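Local coordinates for putative fructosamine-3-kinase (Thermobifida fusca YX, PDB 3F7W), which is a putative fructosamine kinase that probably transfers phosphate to sugar-modified amines, and has a fold related to that of the protein kinases, at residues A[107-110]-A[111-114]; A[161-164]-A[165-169]; A[268-271]-A[272-276]. One frame throughout, in Å; residues are numbered along the deposited sequence.

Contact 1. Residues A[107-110]-A[111-114]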
loop_
_atom_site.group_PDB
_atom_site.type_symbol
_atom_site.label_atom_id
_atom_site.label_comp_id
_atom_site.label_asym_id
_atom_site.label_seq_id
_atom_site.Cartn_x
_atom_site.Cartn_y
_atom_site.Cartn_z
ATOM N N HIS A 107 3.614 -16.706 3.856
ATOM C CA HIS A 107 3.039 -17.491 2.762
ATOM C C HIS A 107 1.918 -16.749 2.016
ATOM O O HIS A 107 1.823 -16.821 0.788
ATOM C CB HIS A 107 2.496 -18.811 3.304
ATOM C CG HIS A 107 3.555 -19.758 3.796
ATOM N ND1 HIS A 107 3.255 -20.852 4.584
ATOM C CD2 HIS A 107 4.894 -19.806 3.582
ATOM C CE1 HIS A 107 4.367 -21.522 4.840
ATOM N NE2 HIS A 107 5.378 -20.907 4.252
ATOM N N GLN A 108 1.038 -16.092 2.766
ATOM C CA GLN A 108 -0.046 -15.312 2.206
ATOM C C GLN A 108 0.470 -14.246 1.255
ATOM O O GLN A 108 -0.073 -14.060 0.159
ATOM C CB GLN A 108 -0.874 -14.631 3.304
ATOM C CG GLN A 108 -1.693 -15.539 4.222
ATOM C CD GLN A 108 -2.442 -14.747 5.258
ATOM O OE1 GLN A 108 -1.858 -14.289 6.276
ATOM N NE2 GLN A 108 -3.730 -14.481 4.976
ATOM N N LEU A 109 1.485 -13.515 1.692
ATOM C CA LEU A 109 2.065 -12.457 0.864
ATOM C C LEU A 109 2.735 -12.979 -0.400
ATOM O O LEU A 109 2.639 -12.358 -1.456
ATOM C CB LEU A 109 3.104 -11.650 1.673
ATOM C CG LEU A 109 2.669 -10.569 2.660
ATOM C CD1 LEU A 109 3.967 -9.973 3.307
ATOM C CD2 LEU A 109 1.819 -9.481 1.998
ATOM N N ALA A 110 3.469 -14.086 -0.287
ATOM C CA ALA A 110 4.077 -14.711 -1.445
ATOM C C ALA A 110 3.020 -15.070 -2.504
ATOM O O ALA A 110 3.221 -14.812 -3.679
ATOM C CB ALA A 110 4.902 -15.982 -1.024
ATOM N N ALA A 111 1.911 -15.680 -2.094
ATOM C CA ALA A 111 0.872 -16.086 -3.051
ATOM C C ALA A 111 0.217 -14.848 -3.693
ATOM O O ALA A 111 -0.087 -14.839 -4.880
ATOM C CB ALA A 111 -0.182 -16.954 -2.368
HETATM N N MSE A 112 0.037 -13.811 -2.880
HETATM C CA MSE A 112 -0.530 -12.543 -3.325
HETATM C C MSE A 112 0.366 -11.959 -4.422
HETATM O O MSE A 112 -0.119 -11.673 -5.516
HETATM C CB MSE A 112 -0.650 -11.523 -2.179
HETATM C CG MSE A 112 -1.214 -10.172 -2.604
HETATM SE SE MSE A 112 -1.332 -8.980 -1.087
HETATM C CE MSE A 112 0.510 -8.344 -1.250
ATOM N N HIS A 113 1.651 -11.807 -4.133
ATOM C CA HIS A 113 2.599 -11.264 -5.113
ATOM C C HIS A 113 2.670 -12.088 -6.409
ATOM O O HIS A 113 2.669 -11.535 -7.516
ATOM C CB HIS A 113 3.993 -11.190 -4.521
ATOM C CG HIS A 113 4.167 -10.109 -3.501
ATOM N ND1 HIS A 113 5.239 -10.073 -2.643
ATOM C CD2 HIS A 113 3.423 -9.010 -3.226
ATOM C CE1 HIS A 113 5.162 -8.989 -1.895
ATOM N NE2 HIS A 113 4.045 -8.347 -2.199
ATOM N N LEU A 114 2.730 -13.403 -6.260
ATOM C CA LEU A 114 2.938 -14.306 -7.400
ATOM C C LEU A 114 1.700 -14.550 -8.267
ATOM O O LEU A 114 1.792 -15.202 -9.311
ATOM C CB LEU A 114 3.580 -15.615 -6.920
ATOM C CG LEU A 114 5.129 -15.595 -6.917
ATOM C CD1 LEU A 114 5.742 -14.361 -6.230
ATOM C CD2 LEU A 114 5.649 -16.840 -6.261
#

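Contact 2. Residues A[161-164]-A[165-169]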
loop_
_atom_site.group_PDB
_atom_site.type_symbol
_atom_site.label_atom_id
_atom_site.label_comp_id
_atom_site.label_asym_id
_atom_site.label_seq_id
_atom_site.Cartn_x
_atom_site.Cartn_y
_atom_site.Cartn_z
ATOM N N GLY A 161 9.807 22.977 -0.880
ATOM C CA GLY A 161 10.964 23.400 -0.113
ATOM C C GLY A 161 11.320 22.463 1.019
ATOM O O GLY A 161 12.095 22.850 1.903
ATOM N N ALA A 162 10.812 21.228 0.973
ATOM C CA ALA A 162 11.138 20.201 1.956
ATOM C C ALA A 162 12.476 19.545 1.650
ATOM O O ALA A 162 13.115 18.983 2.543
ATOM C CB ALA A 162 10.040 19.140 2.012
ATOM N N LEU A 163 12.897 19.622 0.392
ATOM C CA LEU A 163 14.169 19.056 -0.040
ATOM C C LEU A 163 14.987 20.150 -0.725
ATOM O O LEU A 163 14.432 20.995 -1.432
ATOM C CB LEU A 163 13.953 17.885 -0.996
ATOM C CG LEU A 163 13.272 16.618 -0.466
ATOM C CD1 LEU A 163 13.144 15.578 -1.564
ATOM C CD2 LEU A 163 14.021 16.051 0.755
ATOM N N THR A 164 16.304 20.115 -0.513
ATOM C CA THR A 164 17.228 21.113 -1.083
ATOM C C THR A 164 17.677 20.682 -2.477
ATOM O O THR A 164 17.533 19.510 -2.843
ATOM C CB THR A 164 18.507 21.240 -0.236
ATOM O OG1 THR A 164 19.194 19.981 -0.235
ATOM C CG2 THR A 164 18.184 21.651 1.203
ATOM N N PRO A 165 18.259 21.606 -3.253
ATOM C CA PRO A 165 18.813 21.188 -4.551
ATOM C C PRO A 165 19.869 20.056 -4.459
ATOM O O PRO A 165 19.942 19.202 -5.345
ATOM C CB PRO A 165 19.414 22.480 -5.103
ATOM C CG PRO A 165 18.661 23.583 -4.393
ATOM C CD PRO A 165 18.415 23.056 -3.026
ATOM N N GLY A 166 20.636 20.041 -3.376
ATOM C CA GLY A 166 21.605 18.971 -3.090
ATOM C C GLY A 166 20.941 17.633 -2.801
ATOM O O GLY A 166 21.408 16.597 -3.259
ATOM N N ASP A 167 19.847 17.664 -2.046
ATOM C CA ASP A 167 19.002 16.470 -1.835
ATOM C C ASP A 167 18.496 15.914 -3.159
ATOM O O ASP A 167 18.602 14.730 -3.422
ATOM C CB ASP A 167 17.772 16.808 -0.992
ATOM C CG ASP A 167 18.103 17.236 0.422
ATOM O OD1 ASP A 167 19.220 16.961 0.933
ATOM O OD2 ASP A 167 17.213 17.870 1.024
ATOM N N VAL A 168 17.977 16.796 -4.006
ATOM C CA VAL A 168 17.485 16.406 -5.330
ATOM C C VAL A 168 18.590 15.795 -6.184
ATOM O O VAL A 168 18.397 14.759 -6.798
ATOM C CB VAL A 168 16.865 17.610 -6.072
ATOM C CG1 VAL A 168 16.594 17.266 -7.555
ATOM C CG2 VAL A 168 15.579 18.060 -5.353
ATOM N N ARG A 169 19.754 16.438 -6.211
ATOM C CA ARG A 169 20.892 15.884 -6.937
ATOM C C ARG A 169 21.310 14.507 -6.419
ATOM O O ARG A 169 21.644 13.624 -7.220
ATOM C CB ARG A 169 22.055 16.855 -6.925
ATOM C CG ARG A 169 21.942 17.903 -8.036
ATOM C CD ARG A 169 23.236 18.720 -8.224
ATOM N NE ARG A 169 23.608 19.468 -7.019
ATOM C CZ ARG A 169 23.123 20.662 -6.666
ATOM N NH1 ARG A 169 22.220 21.297 -7.418
ATOM N NH2 ARG A 169 23.547 21.223 -5.539
#

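Contact 3. Residues A[268-271]-A[272-276]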
loop_
_atom_site.group_PDB
_atom_site.type_symbol
_atom_site.label_atom_id
_atom_site.label_comp_id
_atom_site.label_asym_id
_atom_site.label_seq_id
_atom_site.Cartn_x
_atom_site.Cartn_y
_atom_site.Cartn_z
ATOM N N CYS A 268 6.635 14.415 1.149
ATOM C CA CYS A 268 5.546 15.197 0.529
ATOM C C CYS A 268 4.368 15.444 1.444
ATOM O O CYS A 268 3.901 16.565 1.544
ATOM C CB CYS A 268 5.050 14.540 -0.750
ATOM S SG CYS A 268 6.206 14.733 -2.127
ATOM N N LEU A 269 3.895 14.385 2.093
ATOM C CA LEU A 269 2.683 14.413 2.895
ATOM C C LEU A 269 2.876 14.967 4.289
ATOM O O LEU A 269 1.969 15.625 4.807
ATOM C CB LEU A 269 2.077 13.011 2.996
ATOM C CG LEU A 269 1.416 12.442 1.758
ATOM C CD1 LEU A 269 0.948 11.012 2.078
ATOM C CD2 LEU A 269 0.276 13.344 1.279
ATOM N N PHE A 270 4.040 14.728 4.893
ATOM C CA PHE A 270 4.230 14.970 6.331
ATOM C C PHE A 270 5.380 15.901 6.655
ATOM O O PHE A 270 5.523 16.317 7.803
ATOM C CB PHE A 270 4.357 13.627 7.078
ATOM C CG PHE A 270 3.180 12.712 6.839
ATOM C CD1 PHE A 270 1.930 13.079 7.292
ATOM C CD2 PHE A 270 3.301 11.532 6.099
ATOM C CE1 PHE A 270 0.830 12.303 7.050
ATOM C CE2 PHE A 270 2.204 10.752 5.848
ATOM C CZ PHE A 270 0.939 11.148 6.345
ATOM N N GLY A 271 6.219 16.211 5.665
ATOM C CA GLY A 271 7.214 17.247 5.790
ATOM C C GLY A 271 8.600 16.789 6.207
ATOM O O GLY A 271 8.991 15.641 6.004
ATOM N N ALA A 272 9.308 17.723 6.822
ATOM C CA ALA A 272 10.728 17.602 7.166
ATOM C C ALA A 272 11.124 16.382 8.006
ATOM O O ALA A 272 12.257 15.895 7.883
ATOM C CB ALA A 272 11.177 18.884 7.880
ATOM N N ALA A 273 10.208 15.885 8.837
ATOM C CA ALA A 273 10.520 14.782 9.763
ATOM C C ALA A 273 11.302 13.652 9.093
ATOM O O ALA A 273 12.216 13.073 9.688
ATOM C CB ALA A 273 9.235 14.221 10.393
ATOM N N TYR A 274 10.961 13.393 7.834
ATOM C CA TYR A 274 11.474 12.261 7.086
ATOM C C TYR A 274 12.605 12.603 6.135
ATOM O O TYR A 274 13.099 11.720 5.462
ATOM C CB TYR A 274 10.339 11.674 6.250
ATOM C CG TYR A 274 9.153 11.332 7.090
ATOM C CD1 TYR A 274 9.069 10.067 7.686
ATOM C CD2 TYR A 274 8.152 12.285 7.369
ATOM C CE1 TYR A 274 8.008 9.721 8.489
ATOM C CE2 TYR A 274 7.072 11.936 8.195
ATOM C CZ TYR A 274 7.007 10.643 8.735
ATOM O OH TYR A 274 5.979 10.262 9.560
ATOM N N ARG A 275 13.007 13.865 6.078
ATOM C CA ARG A 275 14.093 14.268 5.190
ATOM C C ARG A 275 15.402 13.541 5.463
ATOM O O ARG A 275 16.019 12.998 4.539
ATOM C CB ARG A 275 14.324 15.780 5.251
ATOM C CG ARG A 275 15.493 16.235 4.379
ATOM C CD ARG A 275 15.850 17.692 4.550
ATOM N NE ARG A 275 17.091 17.983 3.835
ATOM C CZ ARG A 275 18.316 17.804 4.330
ATOM N NH1 ARG A 275 18.500 17.373 5.572
ATOM N NH2 ARG A 275 19.371 18.069 3.577
ATOM N N THR A 276 15.878 13.560 6.707
ATOM C CA THR A 276 17.182 12.946 6.955
ATOM C C THR A 276 17.156 11.436 6.623
ATOM O O THR A 276 18.123 10.901 6.075
ATOM C CB THR A 276 17.732 13.223 8.375
ATOM O OG1 THR A 276 16.848 12.661 9.340
ATOM C CG2 THR A 276 17.847 14.720 8.612
#

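Contact 1. Residues A[107-110]-A[111-114]
His107 through Ala110 accept, one after another, the amide hydrogens of Ala111 through Leu114 in regular alpha-helical i to i+4 bonds, of which the straightest runs from His113 N to Leu109 O (2.9 Å, 173° at the hydrogen). The same Leu109 O lies over one face of the His113 imidazole, toward its rim and 3.4 Å from His113 CG. Leu109 and the selenomethionine Met112 point the same way, side by side, and touch through their ends, Leu109 CD2 to Met112 CE at 3.7 Å. The Met112 chain starts with CG anti to the backbone N (chi1 179°) and bends at its last torsion, which brings the methyl back to the leucine. Ala110 turns its small side chain to Tyr241 and Val244 of helix 234-244. Both imidazole nitrogens of His113 are hydrogen-bonded, ND1 to Tyr241 and NE2 to Asp222, and these two bonds on a buried ring fix its rotation. Gln108 is held similarly by Gly73 and Ala207. This last part of helix 99-114 is packed on helices 219-229 and 234-244, consistent with the helical lobe of a protein kinase-like fold.

Contact 2. Residues A[161-164]-A[165-169]
Thr164 and Asp167 hold each other at the start of helix 165-176 by two reciprocal bonds. Asp167 N gives its hydrogen to Thr164 OG1 at 3.0 Å, and Thr164 N returns one to Asp167 OD2 at 2.9 Å with an almost straight N-H (173°). The amide reaches that carboxylate oxygen from above the carboxylate plane, tilted 48° out of it. Thr164 OG1 sits between its own backbone N and carbonyl carbon (chi1 62°), which aims the oxygen into the first helical turn. A backbone bond from Val168 N to Thr164 O completes the turn.

The tight side continues with Leu163. Its CD2 lies 3.7 Å from Asp167 OD2, while the buried side chain also packs on Leu154, Leu264 and Leu278 of three other helices. Thr164 is the N-cap and, with Asp167, forms a capping box, which gives Asp167 N, a first-turn amide with no acceptor within the helix, a side-chain partner and lets Asp167 accept from the N-cap amide in return. Asp167 OD2 is shared, since it also forms a salt bridge with Arg275. Replacing Asp167 by an alanine would probably leave Thr164 N without its acceptor and the Arg275 guanidinium without its carboxylate mate.

The outer side is looser. Pro165 is exposed, and its CD is 3.3 Å from Thr164 CB, a closeness set by the Thr-Pro peptide itself. Arg169 folds back along the helix, and Pro165 O lies 3.7 Å above the centre of its guanidinium plane. Gly161, also exposed, has the positive phi of a Schellman motif that ends helix 141-159, and from it the chain runs through Ala162, which packs on Val267.

Contact 3. Residues A[268-271]-A[272-276]
Phe270 and Gly271 meet Tyr274 where the chain leaves helix 251-270 and prepares to enter helix 275-286. Earlier in the first segment, Cys268 is buried and belongs to the interior, touching Tyr153, Arg156 and Ala157 of helix 141-159. Leu269 follows on the side of Leu131 and Pro130, and its CB lies 3.6 Å above one face of the Phe270 ring, offset toward the rim.

Phe270 makes the side-chain contact with the second segment. Its CB is 3.4 Å from Tyr274 CE2 and 4.0 Å from Tyr274 CD2, an oblique approach in which the tyrosine meets the root of the phenylalanine more closely than its ring. Phe270 CG stands anti to the carbonyl carbon (chi1 -56°), and from there the ring leads away from the second segment, leaving the methylene to the tyrosine.

Gly271 then breaks the helix. At phi 95° and psi -154°, a beta carbon would be jammed against the carbonyl oxygen of Phe270 and would clash with Ala272 N, so the backbone itself calls for glycine. Gly271 O lies at the edge of the Tyr274 ring, in the ring plane and 3.7 Å from Tyr274 CD2. No hydrogen bond joins the two segments; beyond the glycine, Arg275 N bonds Ala272 O at 2.8 Å, the i to i+3 bond of a 3-10 turn. Arg275 extends away from the glycine toward Asp167. With Phe270 exposed and Tyr274 partly so, this surface contact is a short interhelical connection: a helix ended by a glycine of positive phi, followed by a short 3-10 segment that leads into the next helix.

Along the chain the three contacts come in series, with none nested in or crossing another, and each is local. Contact 1 lies within helix 99-114 and closes no loop; contact 2 turns the chain from helix 141-159 into helix 165-176, and contact 3 joins helix 251-270 to helix 275-286. Contact 1 stands apart, its centre about 37 Å from that of contact 2 and about 31 Å from that of contact 3, across the middle of the chain. Contacts 2 and 3 touch: Asp167 OD2 forms a salt bridge with Arg275 NE at 2.8 Å, and Leu163 CD2 packs on Arg275 CG, which ties the starts of helices 165-176 and 275-286 together.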